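Local coordinates for protein alpha-toxin (PDB 2VK9) that forms the catalytic part of a large clostridial toxin, a GT-A-type domain with an added N-terminal helical bundle, at residues S137-T142 against I204-L209; S78-L83 against T487-K492; S113-N118 against K323-Y328; S414-K419 against N431-L436. All blocks are in the same frame, centred on the assembly; numbering follows the deposited sequence.

Contact 2 spans the other three in sequence: it opens at 78-83 on helix 69-90 and closes at 487-492. Contact 3 opens next, contact 1 opens and closes before contact 3 closes, and contact 4 follows as a short-range helical hairpin. Contacts 1, 3 and 4 all belong to the GT-A-type catalytic domain. Helix 111-123 of contact 3 and helix 140-157 of contact 1 each follow a parallel strand of the mixed sheet, 99-103 and 128-133. Centres lie between about 27 Å (contacts 1 and 4) and about 47 Å (contacts 3 and 4) apart, and none touch. They are therefore separate packing sites, with contact 2 tying the N-terminal helices to a late part of the chain.

Contact 1 of 4, residues S137-T142 against I204-L209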
# COMPACT_ATOMS: atom_id res chain seq x y z
N SER A 137 -12.34 15.06 -9.47
CA SER A 137 -10.90 15.25 -9.58
C SER A 137 -10.34 14.32 -10.65
O SER A 137 -9.85 13.21 -10.35
CB SER A 137 -10.23 15.04 -8.22
OG SER A 137 -10.04 13.67 -7.97
N LEU A 138 -10.45 14.77 -11.90
CA LEU A 138 -10.14 13.95 -13.06
C LEU A 138 -9.00 14.58 -13.84
O LEU A 138 -8.65 14.13 -14.94
CB LEU A 138 -11.37 13.84 -13.96
CG LEU A 138 -12.46 12.85 -13.57
CD1 LEU A 138 -13.77 13.26 -14.21
CD2 LEU A 138 -12.07 11.49 -14.02
N LEU A 139 -8.43 15.63 -13.26
CA LEU A 139 -7.41 16.40 -13.92
C LEU A 139 -6.13 16.44 -13.10
O LEU A 139 -5.20 17.18 -13.43
CB LEU A 139 -7.90 17.82 -14.16
CG LEU A 139 -9.03 18.04 -15.15
CD1 LEU A 139 -9.39 19.52 -15.16
CD2 LEU A 139 -8.65 17.53 -16.55
N VAL A 140 -6.08 15.63 -12.05
CA VAL A 140 -4.94 15.62 -11.14
C VAL A 140 -3.68 15.17 -11.88
O VAL A 140 -2.61 15.76 -11.73
CB VAL A 140 -5.19 14.74 -9.91
CG1 VAL A 140 -4.05 14.90 -8.92
CG2 VAL A 140 -6.52 15.11 -9.25
N ASN A 141 -3.81 14.14 -12.71
CA ASN A 141 -2.72 13.68 -13.52
C ASN A 141 -2.21 14.76 -14.48
O ASN A 141 -1.00 14.93 -14.62
CB ASN A 141 -3.15 12.44 -14.28
CG ASN A 141 -2.05 11.91 -15.15
OD1 ASN A 141 -0.99 11.53 -14.66
ND2 ASN A 141 -2.29 11.88 -16.46
N THR A 142 -3.12 15.47 -15.15
CA THR A 142 -2.75 16.61 -15.99
C THR A 142 -2.07 17.70 -15.18
O THR A 142 -1.10 18.30 -15.64
CB THR A 142 -3.97 17.17 -16.76
OG1 THR A 142 -4.17 16.40 -17.94
CG2 THR A 142 -3.77 18.63 -17.17
N ILE A 204 -10.78 23.90 -9.41
CA ILE A 204 -9.62 24.56 -8.83
C ILE A 204 -8.39 24.39 -9.72
O ILE A 204 -7.64 25.34 -9.95
CB ILE A 204 -9.34 24.05 -7.41
CG1 ILE A 204 -10.54 24.37 -6.51
CG2 ILE A 204 -8.06 24.64 -6.86
CD1 ILE A 204 -10.51 23.72 -5.15
N ILE A 205 -8.21 23.19 -10.23
CA ILE A 205 -7.12 22.95 -11.15
C ILE A 205 -7.29 23.81 -12.40
O ILE A 205 -6.35 24.52 -12.77
CB ILE A 205 -6.97 21.46 -11.49
CG1 ILE A 205 -6.56 20.68 -10.23
CG2 ILE A 205 -5.94 21.28 -12.60
CD1 ILE A 205 -6.58 19.18 -10.41
N ILE A 206 -8.47 23.79 -13.02
CA ILE A 206 -8.73 24.60 -14.23
C ILE A 206 -8.40 26.06 -13.97
O ILE A 206 -7.83 26.73 -14.82
CB ILE A 206 -10.18 24.44 -14.75
CG1 ILE A 206 -10.40 23.04 -15.29
CG2 ILE A 206 -10.50 25.45 -15.86
CD1 ILE A 206 -11.81 22.72 -15.63
N ASN A 207 -8.74 26.54 -12.79
CA ASN A 207 -8.42 27.91 -12.39
C ASN A 207 -6.90 28.13 -12.35
O ASN A 207 -6.39 29.10 -12.91
CB ASN A 207 -9.04 28.22 -11.03
CG ASN A 207 -9.28 29.69 -10.82
OD1 ASN A 207 -8.34 30.47 -10.69
ND2 ASN A 207 -10.55 30.09 -10.77
N PHE A 208 -6.21 27.19 -11.70
CA PHE A 208 -4.78 27.27 -11.49
C PHE A 208 -3.99 27.21 -12.80
O PHE A 208 -3.08 28.01 -13.01
CB PHE A 208 -4.35 26.15 -10.55
CG PHE A 208 -2.87 26.10 -10.31
CD1 PHE A 208 -2.26 27.05 -9.49
CD2 PHE A 208 -2.10 25.08 -10.87
CE1 PHE A 208 -0.89 27.00 -9.25
CE2 PHE A 208 -0.73 25.02 -10.64
CZ PHE A 208 -0.12 25.98 -9.83
N LEU A 209 -4.34 26.27 -13.67
CA LEU A 209 -3.62 26.09 -14.91
C LEU A 209 -3.82 27.22 -15.92
O LEU A 209 -2.92 27.50 -16.70
CB LEU A 209 -3.93 24.74 -15.55
CG LEU A 209 -3.46 23.52 -14.76
CD1 LEU A 209 -3.73 22.26 -15.54
CD2 LEU A 209 -1.99 23.62 -14.39
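L139 lays its CD1 branch against I206, reaching CG1 at 3.7 Å and CD1 at 4.0 Å. This is apolar packing within the GT-A-type catalytic domain, where the chain leaving strand 128-133 turns into helix 140-157 and meets helix 201-213. L139 holds the N-cap position, directly before the helix, and its CA comes within 7.1 Å of that of I205, the closest backbone approach of the two segments.

I205 works differently from I206. Its extended chain (chi1 -65°, chi2 172°) sends CD1 to the backbone at the helix start, 3.9 Å from the carbonyl carbon of L139, with V140 N at a similar range. The CG2 methyl of V140 also touches this CD1, at 4.2 Å, although the CA-CB bond of V140 points away from helix 201-213. A single methyl thus meets both the peptide between L139 and V140 and a branch of the next side chain.

No hydrogen bond joins the segments. The polar links run from 137-142 to residues outside the pair: L138 N bonds to D202 OD1 just before 204-209, and L138 O accepts from N227 ND2 on helix 217-234. That helix also touches L139 and I206 through K224, so the leucine-isoleucine pair has a third helix beside it. At the other end, T142 is divided between two partners. Its OG1 is hydrogen-bonded to Q223 OE1, whereas CG2, anti to the backbone N, faces L209 and stops 4.0 Å from L209 CD1.

Contact 2 of 4, residues S78-L83 against T487-K492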
# COMPACT_ATOMS: atom_id res chain seq x y z
N SER A 78 4.68 -18.08 23.57
CA SER A 78 3.59 -19.04 23.44
C SER A 78 2.24 -18.35 23.29
O SER A 78 1.28 -18.95 22.81
CB SER A 78 3.57 -20.05 24.60
OG SER A 78 3.33 -19.42 25.85
N LEU A 79 2.17 -17.08 23.70
CA LEU A 79 1.02 -16.24 23.42
C LEU A 79 0.86 -16.04 21.91
O LEU A 79 -0.26 -15.98 21.40
CB LEU A 79 1.16 -14.89 24.11
CG LEU A 79 1.45 -14.85 25.61
CD1 LEU A 79 1.68 -13.41 26.05
CD2 LEU A 79 0.32 -15.49 26.42
N TYR A 80 1.98 -15.94 21.20
CA TYR A 80 2.00 -15.80 19.76
C TYR A 80 1.52 -17.09 19.10
O TYR A 80 0.75 -17.06 18.14
CB TYR A 80 3.42 -15.49 19.26
CG TYR A 80 4.05 -14.24 19.82
CD1 TYR A 80 3.28 -13.14 20.18
CD2 TYR A 80 5.44 -14.13 19.96
CE1 TYR A 80 3.86 -11.99 20.68
CE2 TYR A 80 6.02 -12.98 20.44
CZ TYR A 80 5.23 -11.92 20.80
OH TYR A 80 5.79 -10.77 21.29
N SER A 81 1.99 -18.22 19.61
CA SER A 81 1.58 -19.52 19.10
C SER A 81 0.11 -19.75 19.37
O SER A 81 -0.57 -20.44 18.62
CB SER A 81 2.41 -20.64 19.72
OG SER A 81 3.70 -20.66 19.15
N GLU A 82 -0.37 -19.16 20.46
CA GLU A 82 -1.77 -19.26 20.82
C GLU A 82 -2.59 -18.34 19.92
O GLU A 82 -3.71 -18.67 19.55
CB GLU A 82 -1.98 -18.93 22.30
CG GLU A 82 -3.41 -19.11 22.79
CD GLU A 82 -3.82 -20.57 23.01
OE1 GLU A 82 -3.02 -21.49 22.73
OE2 GLU A 82 -4.96 -20.78 23.49
N LEU A 83 -2.01 -17.19 19.58
CA LEU A 83 -2.65 -16.25 18.66
C LEU A 83 -2.79 -16.93 17.30
O LEU A 83 -3.87 -16.91 16.71
CB LEU A 83 -1.81 -14.97 18.53
CG LEU A 83 -2.49 -13.64 18.21
CD1 LEU A 83 -1.46 -12.55 18.24
CD2 LEU A 83 -3.13 -13.63 16.87
N THR A 487 -1.05 -6.26 15.50
CA THR A 487 -2.01 -7.29 15.83
C THR A 487 -1.33 -8.49 16.48
O THR A 487 -1.76 -8.97 17.53
CB THR A 487 -2.81 -7.73 14.57
OG1 THR A 487 -3.51 -6.61 14.03
CG2 THR A 487 -3.82 -8.82 14.92
N TYR A 488 -0.25 -8.95 15.86
CA TYR A 488 0.40 -10.19 16.25
C TYR A 488 1.15 -10.07 17.58
O TYR A 488 1.26 -11.05 18.33
CB TYR A 488 1.31 -10.66 15.12
CG TYR A 488 2.00 -12.00 15.34
CD1 TYR A 488 1.31 -13.21 15.20
CD2 TYR A 488 3.36 -12.04 15.65
CE1 TYR A 488 1.97 -14.43 15.39
CE2 TYR A 488 4.02 -13.25 15.84
CZ TYR A 488 3.32 -14.43 15.70
OH TYR A 488 4.01 -15.61 15.90
N HIS A 489 1.66 -8.87 17.87
CA HIS A 489 2.43 -8.62 19.09
C HIS A 489 1.63 -7.88 20.16
O HIS A 489 2.22 -7.38 21.13
CB HIS A 489 3.74 -7.88 18.79
CG HIS A 489 4.81 -8.75 18.17
ND1 HIS A 489 5.80 -8.24 17.36
CD2 HIS A 489 5.02 -10.09 18.24
CE1 HIS A 489 6.58 -9.23 16.96
NE2 HIS A 489 6.13 -10.36 17.48
N PHE A 490 0.32 -7.80 19.99
CA PHE A 490 -0.57 -7.20 20.99
C PHE A 490 -0.27 -5.75 21.36
O PHE A 490 -0.52 -5.33 22.48
CB PHE A 490 -0.58 -8.03 22.27
CG PHE A 490 -0.79 -9.49 22.04
CD1 PHE A 490 0.28 -10.36 22.07
CD2 PHE A 490 -2.07 -9.99 21.81
CE1 PHE A 490 0.09 -11.72 21.86
CE2 PHE A 490 -2.26 -11.35 21.59
CZ PHE A 490 -1.18 -12.22 21.62
N ILE A 491 0.27 -4.99 20.41
CA ILE A 491 0.57 -3.58 20.64
C ILE A 491 -0.21 -2.68 19.67
O ILE A 491 -1.11 -3.16 18.97
CB ILE A 491 2.10 -3.31 20.58
CG1 ILE A 491 2.68 -3.72 19.22
CG2 ILE A 491 2.79 -4.03 21.75
CD1 ILE A 491 4.21 -3.79 19.16
N LYS A 492 0.10 -1.39 19.66
CA LYS A 492 -0.57 -0.43 18.77
C LYS A 492 0.37 0.67 18.31
O LYS A 492 1.22 1.13 19.07
CB LYS A 492 -1.82 0.17 19.44
CG LYS A 492 -1.57 0.92 20.76
CD LYS A 492 -2.89 1.17 21.51
CE LYS A 492 -2.68 2.01 22.79
NZ LYS A 492 -2.54 3.48 22.49
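The Y80 ring has H489 NE2 over one face and F490 CE1 at an edge, near its plane and 3.9 Å from Y80 CD1. H489 is tilted rather than stacked: the two planes make 49°, with centroids 4.7 Å apart. Y488 meets the same tyrosine with its plane more nearly parallel, at 24°, but the rings are slid so far that they barely overlap, and the centroids stand 5.2 Å apart. Y488 comes nearer at the root of the Y80 side chain, where its OH and CZ lie by Y80 CB, CZ at 3.7 Å. Around the F490 ring, L79 O sits in plane at the edge, 3.9 Å from CZ, while L83 CD1 comes up obliquely.

The aromatic cluster of Y80, Y488 and H489 joins helix 69-90 of the N-terminal helical domain to the C-terminal end of helix 477-488. H489 is the first residue to leave helical geometry, and F490 then takes a left-handed conformation (phi 58°). From there its CA-CB bond points to helix 69-90, and CE1 reaches L79 CB at 4.0 Å. The side chains of L83 and F490 run toward each other from their two backbones, L83 CG standing 3.9 Å from F490 CZ. Helix 42-62 adds a further surface: the Y46 ring meets that of F490, and Y46 OH is hydrogen-bonded to T487 O.

Contact 3 of 4, residues S113-N118 against K323-Y328; sequences SLEYYN and KLMNNY
E115 and Y116 divide this contact between them, the first serving its polar and more open side, the second its buried side. On the open side the E115 chain bends at chi2 (-94°) and sets OE2 before two successive backbone amides. N326 N donates to it at 2.7 Å along a bent path (N-H...O 133°), meeting the syn side of the oxygen 21° out of the carboxylate plane. N327 N adds a weak bond at 3.2 Å, so one oxygen receives both N-H groups. The side chains of N326 and N327 are exposed and contribute just their CB atoms here. The other oxygen, OE1, lies against M325, 3.6 Å from its CG.

Packing closes up on the inner side. M325, bent at chi3, swings its CE methyl over to Y116, where it lies 3.5 Å from CE2 and obliquely to the ring; the same methyl is 3.8 Å from E115 CB. Beyond it Y116 OH meets the edge of the Y328 ring in plane, 3.6 Å from CE2, the two side chains, as chains, crossing at about a right angle. Their hydroxyls bond elsewhere, Y116 OH to D519 N and Y328 OH to H518 N.

Segment 323-328 leaves helix 307-321 through a Schellman motif at K323, and L324 touches M119 and M122 of helix 111-123 as well as I318 of helix 307-321. Away from this loop, Y117 turns its ring to F102 on strand 99-103.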
# COMPACT_ATOMS: atom_id res chain seq x y z
N SER A 113 -6.57 -1.63 -18.76
CA SER A 113 -7.32 -1.73 -17.51
C SER A 113 -8.75 -2.17 -17.72
O SER A 113 -9.27 -2.93 -16.91
CB SER A 113 -7.31 -0.41 -16.74
OG SER A 113 -6.00 -0.06 -16.33
N LEU A 114 -9.38 -1.71 -18.81
CA LEU A 114 -10.74 -2.15 -19.17
C LEU A 114 -10.80 -3.64 -19.49
O LEU A 114 -11.82 -4.28 -19.27
CB LEU A 114 -11.30 -1.36 -20.35
CG LEU A 114 -11.49 0.14 -20.24
CD1 LEU A 114 -12.27 0.65 -21.39
CD2 LEU A 114 -12.20 0.50 -18.99
N GLU A 115 -9.70 -4.16 -20.03
CA GLU A 115 -9.58 -5.59 -20.32
C GLU A 115 -9.41 -6.37 -19.01
O GLU A 115 -10.12 -7.35 -18.79
CB GLU A 115 -8.40 -5.86 -21.25
CG GLU A 115 -8.60 -5.41 -22.70
CD GLU A 115 -9.13 -6.52 -23.63
OE1 GLU A 115 -10.09 -7.25 -23.26
OE2 GLU A 115 -8.58 -6.64 -24.75
N TYR A 116 -8.49 -5.92 -18.16
CA TYR A 116 -8.23 -6.57 -16.87
C TYR A 116 -9.49 -6.61 -16.01
O TYR A 116 -9.79 -7.61 -15.37
CB TYR A 116 -7.13 -5.86 -16.08
CG TYR A 116 -5.71 -6.01 -16.59
CD1 TYR A 116 -4.65 -6.18 -15.71
CD2 TYR A 116 -5.42 -5.97 -17.95
CE1 TYR A 116 -3.33 -6.30 -16.17
CE2 TYR A 116 -4.11 -6.09 -18.42
CZ TYR A 116 -3.08 -6.25 -17.53
OH TYR A 116 -1.79 -6.35 -18.01
N TYR A 117 -10.21 -5.50 -16.02
CA TYR A 117 -11.41 -5.34 -15.22
C TYR A 117 -12.47 -6.31 -15.69
O TYR A 117 -13.18 -6.92 -14.89
CB TYR A 117 -11.91 -3.92 -15.38
CG TYR A 117 -13.10 -3.53 -14.54
CD1 TYR A 117 -13.08 -3.65 -13.16
CD2 TYR A 117 -14.23 -3.00 -15.15
CE1 TYR A 117 -14.17 -3.26 -12.40
CE2 TYR A 117 -15.31 -2.61 -14.41
CZ TYR A 117 -15.28 -2.73 -13.04
OH TYR A 117 -16.38 -2.33 -12.32
N ASN A 118 -12.57 -6.46 -17.01
CA ASN A 118 -13.48 -7.39 -17.63
C ASN A 118 -13.13 -8.84 -17.30
O ASN A 118 -14.00 -9.69 -17.20
CB ASN A 118 -13.46 -7.19 -19.14
CG ASN A 118 -14.50 -8.02 -19.85
OD1 ASN A 118 -15.69 -7.86 -19.60
ND2 ASN A 118 -14.06 -8.92 -20.72
N LYS A 323 -9.00 -16.78 -26.07
CA LYS A 323 -9.60 -15.52 -26.50
C LYS A 323 -10.24 -14.74 -25.34
O LYS A 323 -11.43 -14.45 -25.35
CB LYS A 323 -10.58 -15.75 -27.67
CG LYS A 323 -9.88 -16.12 -29.01
CD LYS A 323 -10.87 -16.28 -30.18
CE LYS A 323 -11.62 -17.62 -30.14
NZ LYS A 323 -12.68 -17.72 -31.18
N LEU A 324 -9.41 -14.41 -24.36
CA LEU A 324 -9.85 -13.72 -23.16
C LEU A 324 -9.66 -12.20 -23.21
O LEU A 324 -10.24 -11.47 -22.42
CB LEU A 324 -9.12 -14.28 -21.94
CG LEU A 324 -9.41 -15.73 -21.58
CD1 LEU A 324 -8.76 -16.06 -20.26
CD2 LEU A 324 -10.91 -15.96 -21.51
N MET A 325 -8.85 -11.73 -24.15
CA MET A 325 -8.48 -10.33 -24.25
C MET A 325 -8.09 -10.04 -25.69
O MET A 325 -7.43 -10.85 -26.34
CB MET A 325 -7.27 -10.05 -23.36
CG MET A 325 -7.59 -9.54 -21.98
SD MET A 325 -6.27 -9.99 -20.84
CE MET A 325 -6.09 -8.50 -19.90
N ASN A 326 -8.49 -8.88 -26.19
CA ASN A 326 -8.16 -8.52 -27.56
C ASN A 326 -6.80 -7.88 -27.76
O ASN A 326 -6.28 -7.83 -28.88
CB ASN A 326 -9.25 -7.63 -28.14
CG ASN A 326 -10.33 -8.42 -28.82
OD1 ASN A 326 -10.07 -9.46 -29.43
ND2 ASN A 326 -11.57 -7.94 -28.72
N ASN A 327 -6.20 -7.41 -26.67
CA ASN A 327 -5.00 -6.61 -26.78
C ASN A 327 -3.98 -7.09 -25.76
O ASN A 327 -3.56 -6.34 -24.88
CB ASN A 327 -5.35 -5.13 -26.58
CG ASN A 327 -4.23 -4.19 -27.00
OD1 ASN A 327 -3.27 -4.60 -27.65
ND2 ASN A 327 -4.36 -2.92 -26.62
N TYR A 328 -3.60 -8.35 -25.88
CA TYR A 328 -2.57 -8.91 -25.02
C TYR A 328 -1.58 -9.70 -25.85
O TYR A 328 -1.68 -10.92 -25.97
CB TYR A 328 -3.22 -9.77 -23.93
CG TYR A 328 -2.43 -9.85 -22.65
CD1 TYR A 328 -1.64 -10.96 -22.36
CD2 TYR A 328 -2.47 -8.81 -21.72
CE1 TYR A 328 -0.92 -11.04 -21.18
CE2 TYR A 328 -1.75 -8.88 -20.53
CZ TYR A 328 -0.98 -10.00 -20.27
OH TYR A 328 -0.26 -10.09 -19.11

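Contact 4 of 4, residues S414-K419 against N431-L436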
# COMPACT_ATOMS: atom_id res chain seq x y z
N SER A 414 1.83 17.35 11.94
CA SER A 414 2.12 18.12 13.15
C SER A 414 3.45 18.87 13.05
O SER A 414 3.70 19.79 13.83
CB SER A 414 2.09 17.25 14.41
OG SER A 414 3.23 16.41 14.49
N ILE A 415 4.31 18.49 12.10
CA ILE A 415 5.56 19.22 11.94
C ILE A 415 5.74 19.90 10.58
O ILE A 415 6.45 20.91 10.50
CB ILE A 415 6.81 18.38 12.35
CG1 ILE A 415 7.23 17.41 11.26
CG2 ILE A 415 6.55 17.63 13.67
CD1 ILE A 415 8.36 16.50 11.70
N ILE A 416 5.10 19.41 9.52
CA ILE A 416 5.25 20.05 8.21
C ILE A 416 4.18 21.10 7.84
O ILE A 416 4.48 22.02 7.09
CB ILE A 416 5.40 19.06 7.04
CG1 ILE A 416 4.13 18.22 6.85
CG2 ILE A 416 6.63 18.19 7.23
CD1 ILE A 416 3.84 17.85 5.41
N GLN A 417 2.96 20.96 8.36
CA GLN A 417 1.84 21.74 7.81
C GLN A 417 1.90 23.24 8.06
O GLN A 417 1.70 24.03 7.13
CB GLN A 417 0.47 21.17 8.19
CG GLN A 417 0.08 19.88 7.46
CD GLN A 417 -0.01 20.02 5.94
OE1 GLN A 417 -1.01 19.64 5.34
NE2 GLN A 417 1.04 20.54 5.32
N GLU A 418 2.17 23.64 9.29
CA GLU A 418 2.25 25.06 9.60
C GLU A 418 3.53 25.68 9.02
O GLU A 418 3.56 26.87 8.71
CB GLU A 418 2.17 25.30 11.10
CG GLU A 418 1.47 26.60 11.45
CD GLU A 418 1.68 26.98 12.90
OE1 GLU A 418 1.21 26.20 13.79
OE2 GLU A 418 2.32 28.05 13.15
N LYS A 419 4.56 24.86 8.86
CA LYS A 419 5.79 25.31 8.22
C LYS A 419 5.67 25.38 6.69
O LYS A 419 6.55 25.89 6.01
CB LYS A 419 6.98 24.44 8.66
CG LYS A 419 7.55 24.82 10.03
CD LYS A 419 6.72 24.25 11.18
CE LYS A 419 6.63 25.21 12.37
NZ LYS A 419 7.95 25.55 12.98
N ASN A 431 14.81 23.81 6.24
CA ASN A 431 15.57 24.20 7.43
C ASN A 431 14.65 24.22 8.65
O ASN A 431 14.93 23.59 9.68
CB ASN A 431 16.27 25.56 7.24
CG ASN A 431 17.46 25.49 6.27
OD1 ASN A 431 18.05 24.42 6.05
ND2 ASN A 431 17.82 26.63 5.69
N SER A 432 13.53 24.93 8.52
CA SER A 432 12.52 25.02 9.57
C SER A 432 11.93 23.66 9.93
O SER A 432 11.65 23.39 11.10
CB SER A 432 11.42 25.98 9.13
OG SER A 432 10.53 26.26 10.19
N VAL A 433 11.76 22.80 8.93
CA VAL A 433 11.25 21.44 9.13
C VAL A 433 12.32 20.57 9.78
O VAL A 433 12.02 19.76 10.68
CB VAL A 433 10.74 20.80 7.80
CG1 VAL A 433 10.81 19.26 7.83
CG2 VAL A 433 9.31 21.26 7.50
N SER A 434 13.56 20.74 9.33
CA SER A 434 14.68 19.95 9.85
C SER A 434 14.90 20.16 11.35
O SER A 434 15.00 19.19 12.11
CB SER A 434 15.96 20.22 9.07
OG SER A 434 16.78 19.07 9.10
N GLU A 435 14.96 21.42 11.79
CA GLU A 435 15.13 21.71 13.21
C GLU A 435 14.01 21.07 14.03
O GLU A 435 14.26 20.55 15.12
CB GLU A 435 15.23 23.22 13.48
CG GLU A 435 13.90 23.99 13.47
CD GLU A 435 13.71 24.89 14.71
OE1 GLU A 435 14.71 25.40 15.26
OE2 GLU A 435 12.54 25.08 15.12
N LEU A 436 12.79 21.08 13.49
CA LEU A 436 11.64 20.47 14.16
C LEU A 436 11.76 18.95 14.30
O LEU A 436 11.31 18.39 15.31
CB LEU A 436 10.33 20.85 13.47
CG LEU A 436 9.39 21.80 14.22
CD1 LEU A 436 8.45 21.04 15.17
CD2 LEU A 436 10.13 22.93 14.97
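Segments 414-419 and 431-436 run nearly antiparallel, their axes at 154° and 9.6 Å apart at closest approach, as arms of a hairpin of helices 396-422 and 426-440, the first kinked where N of E418 and K419 lacks a bond to the preceding turn. The backbones come nearest at I416 and V433, whose CA atoms are 6.2 Å apart. There the side chains lie side by side, pointing the same way, and the two CG2 methyls meet at 4.1 Å. V433 CG2 also touches K419 CB, so it meets residues three apart on the partner. One step along the hairpin, I415 and L436 slide past each other in opposite directions. I415 CG1 occupies the position between backbone N and carbonyl carbon (chi1 81°), leaving CG2 as the branch that reaches L436 CD1, at 4.2 Å.

K419 covers the outer side. Its chain, bent at three torsions, passes S432 with CG 3.3 Å from OG, then crosses L436 at about a right angle, bringing NZ to 3.9 Å from L436 CD2. I415 and I416 both rest on I456, while Q417, turned from 431-436, is hydrogen-bonded through NE2 to Q259 OE1.

No hydrogen bond spans the pair. K419 NZ stays 5.1 Å from E435 OE2, too far for a salt bridge; like-charged E439 lies close to E435, a repulsion the lysine would probably ease. Direct contacts are mostly aliphatic.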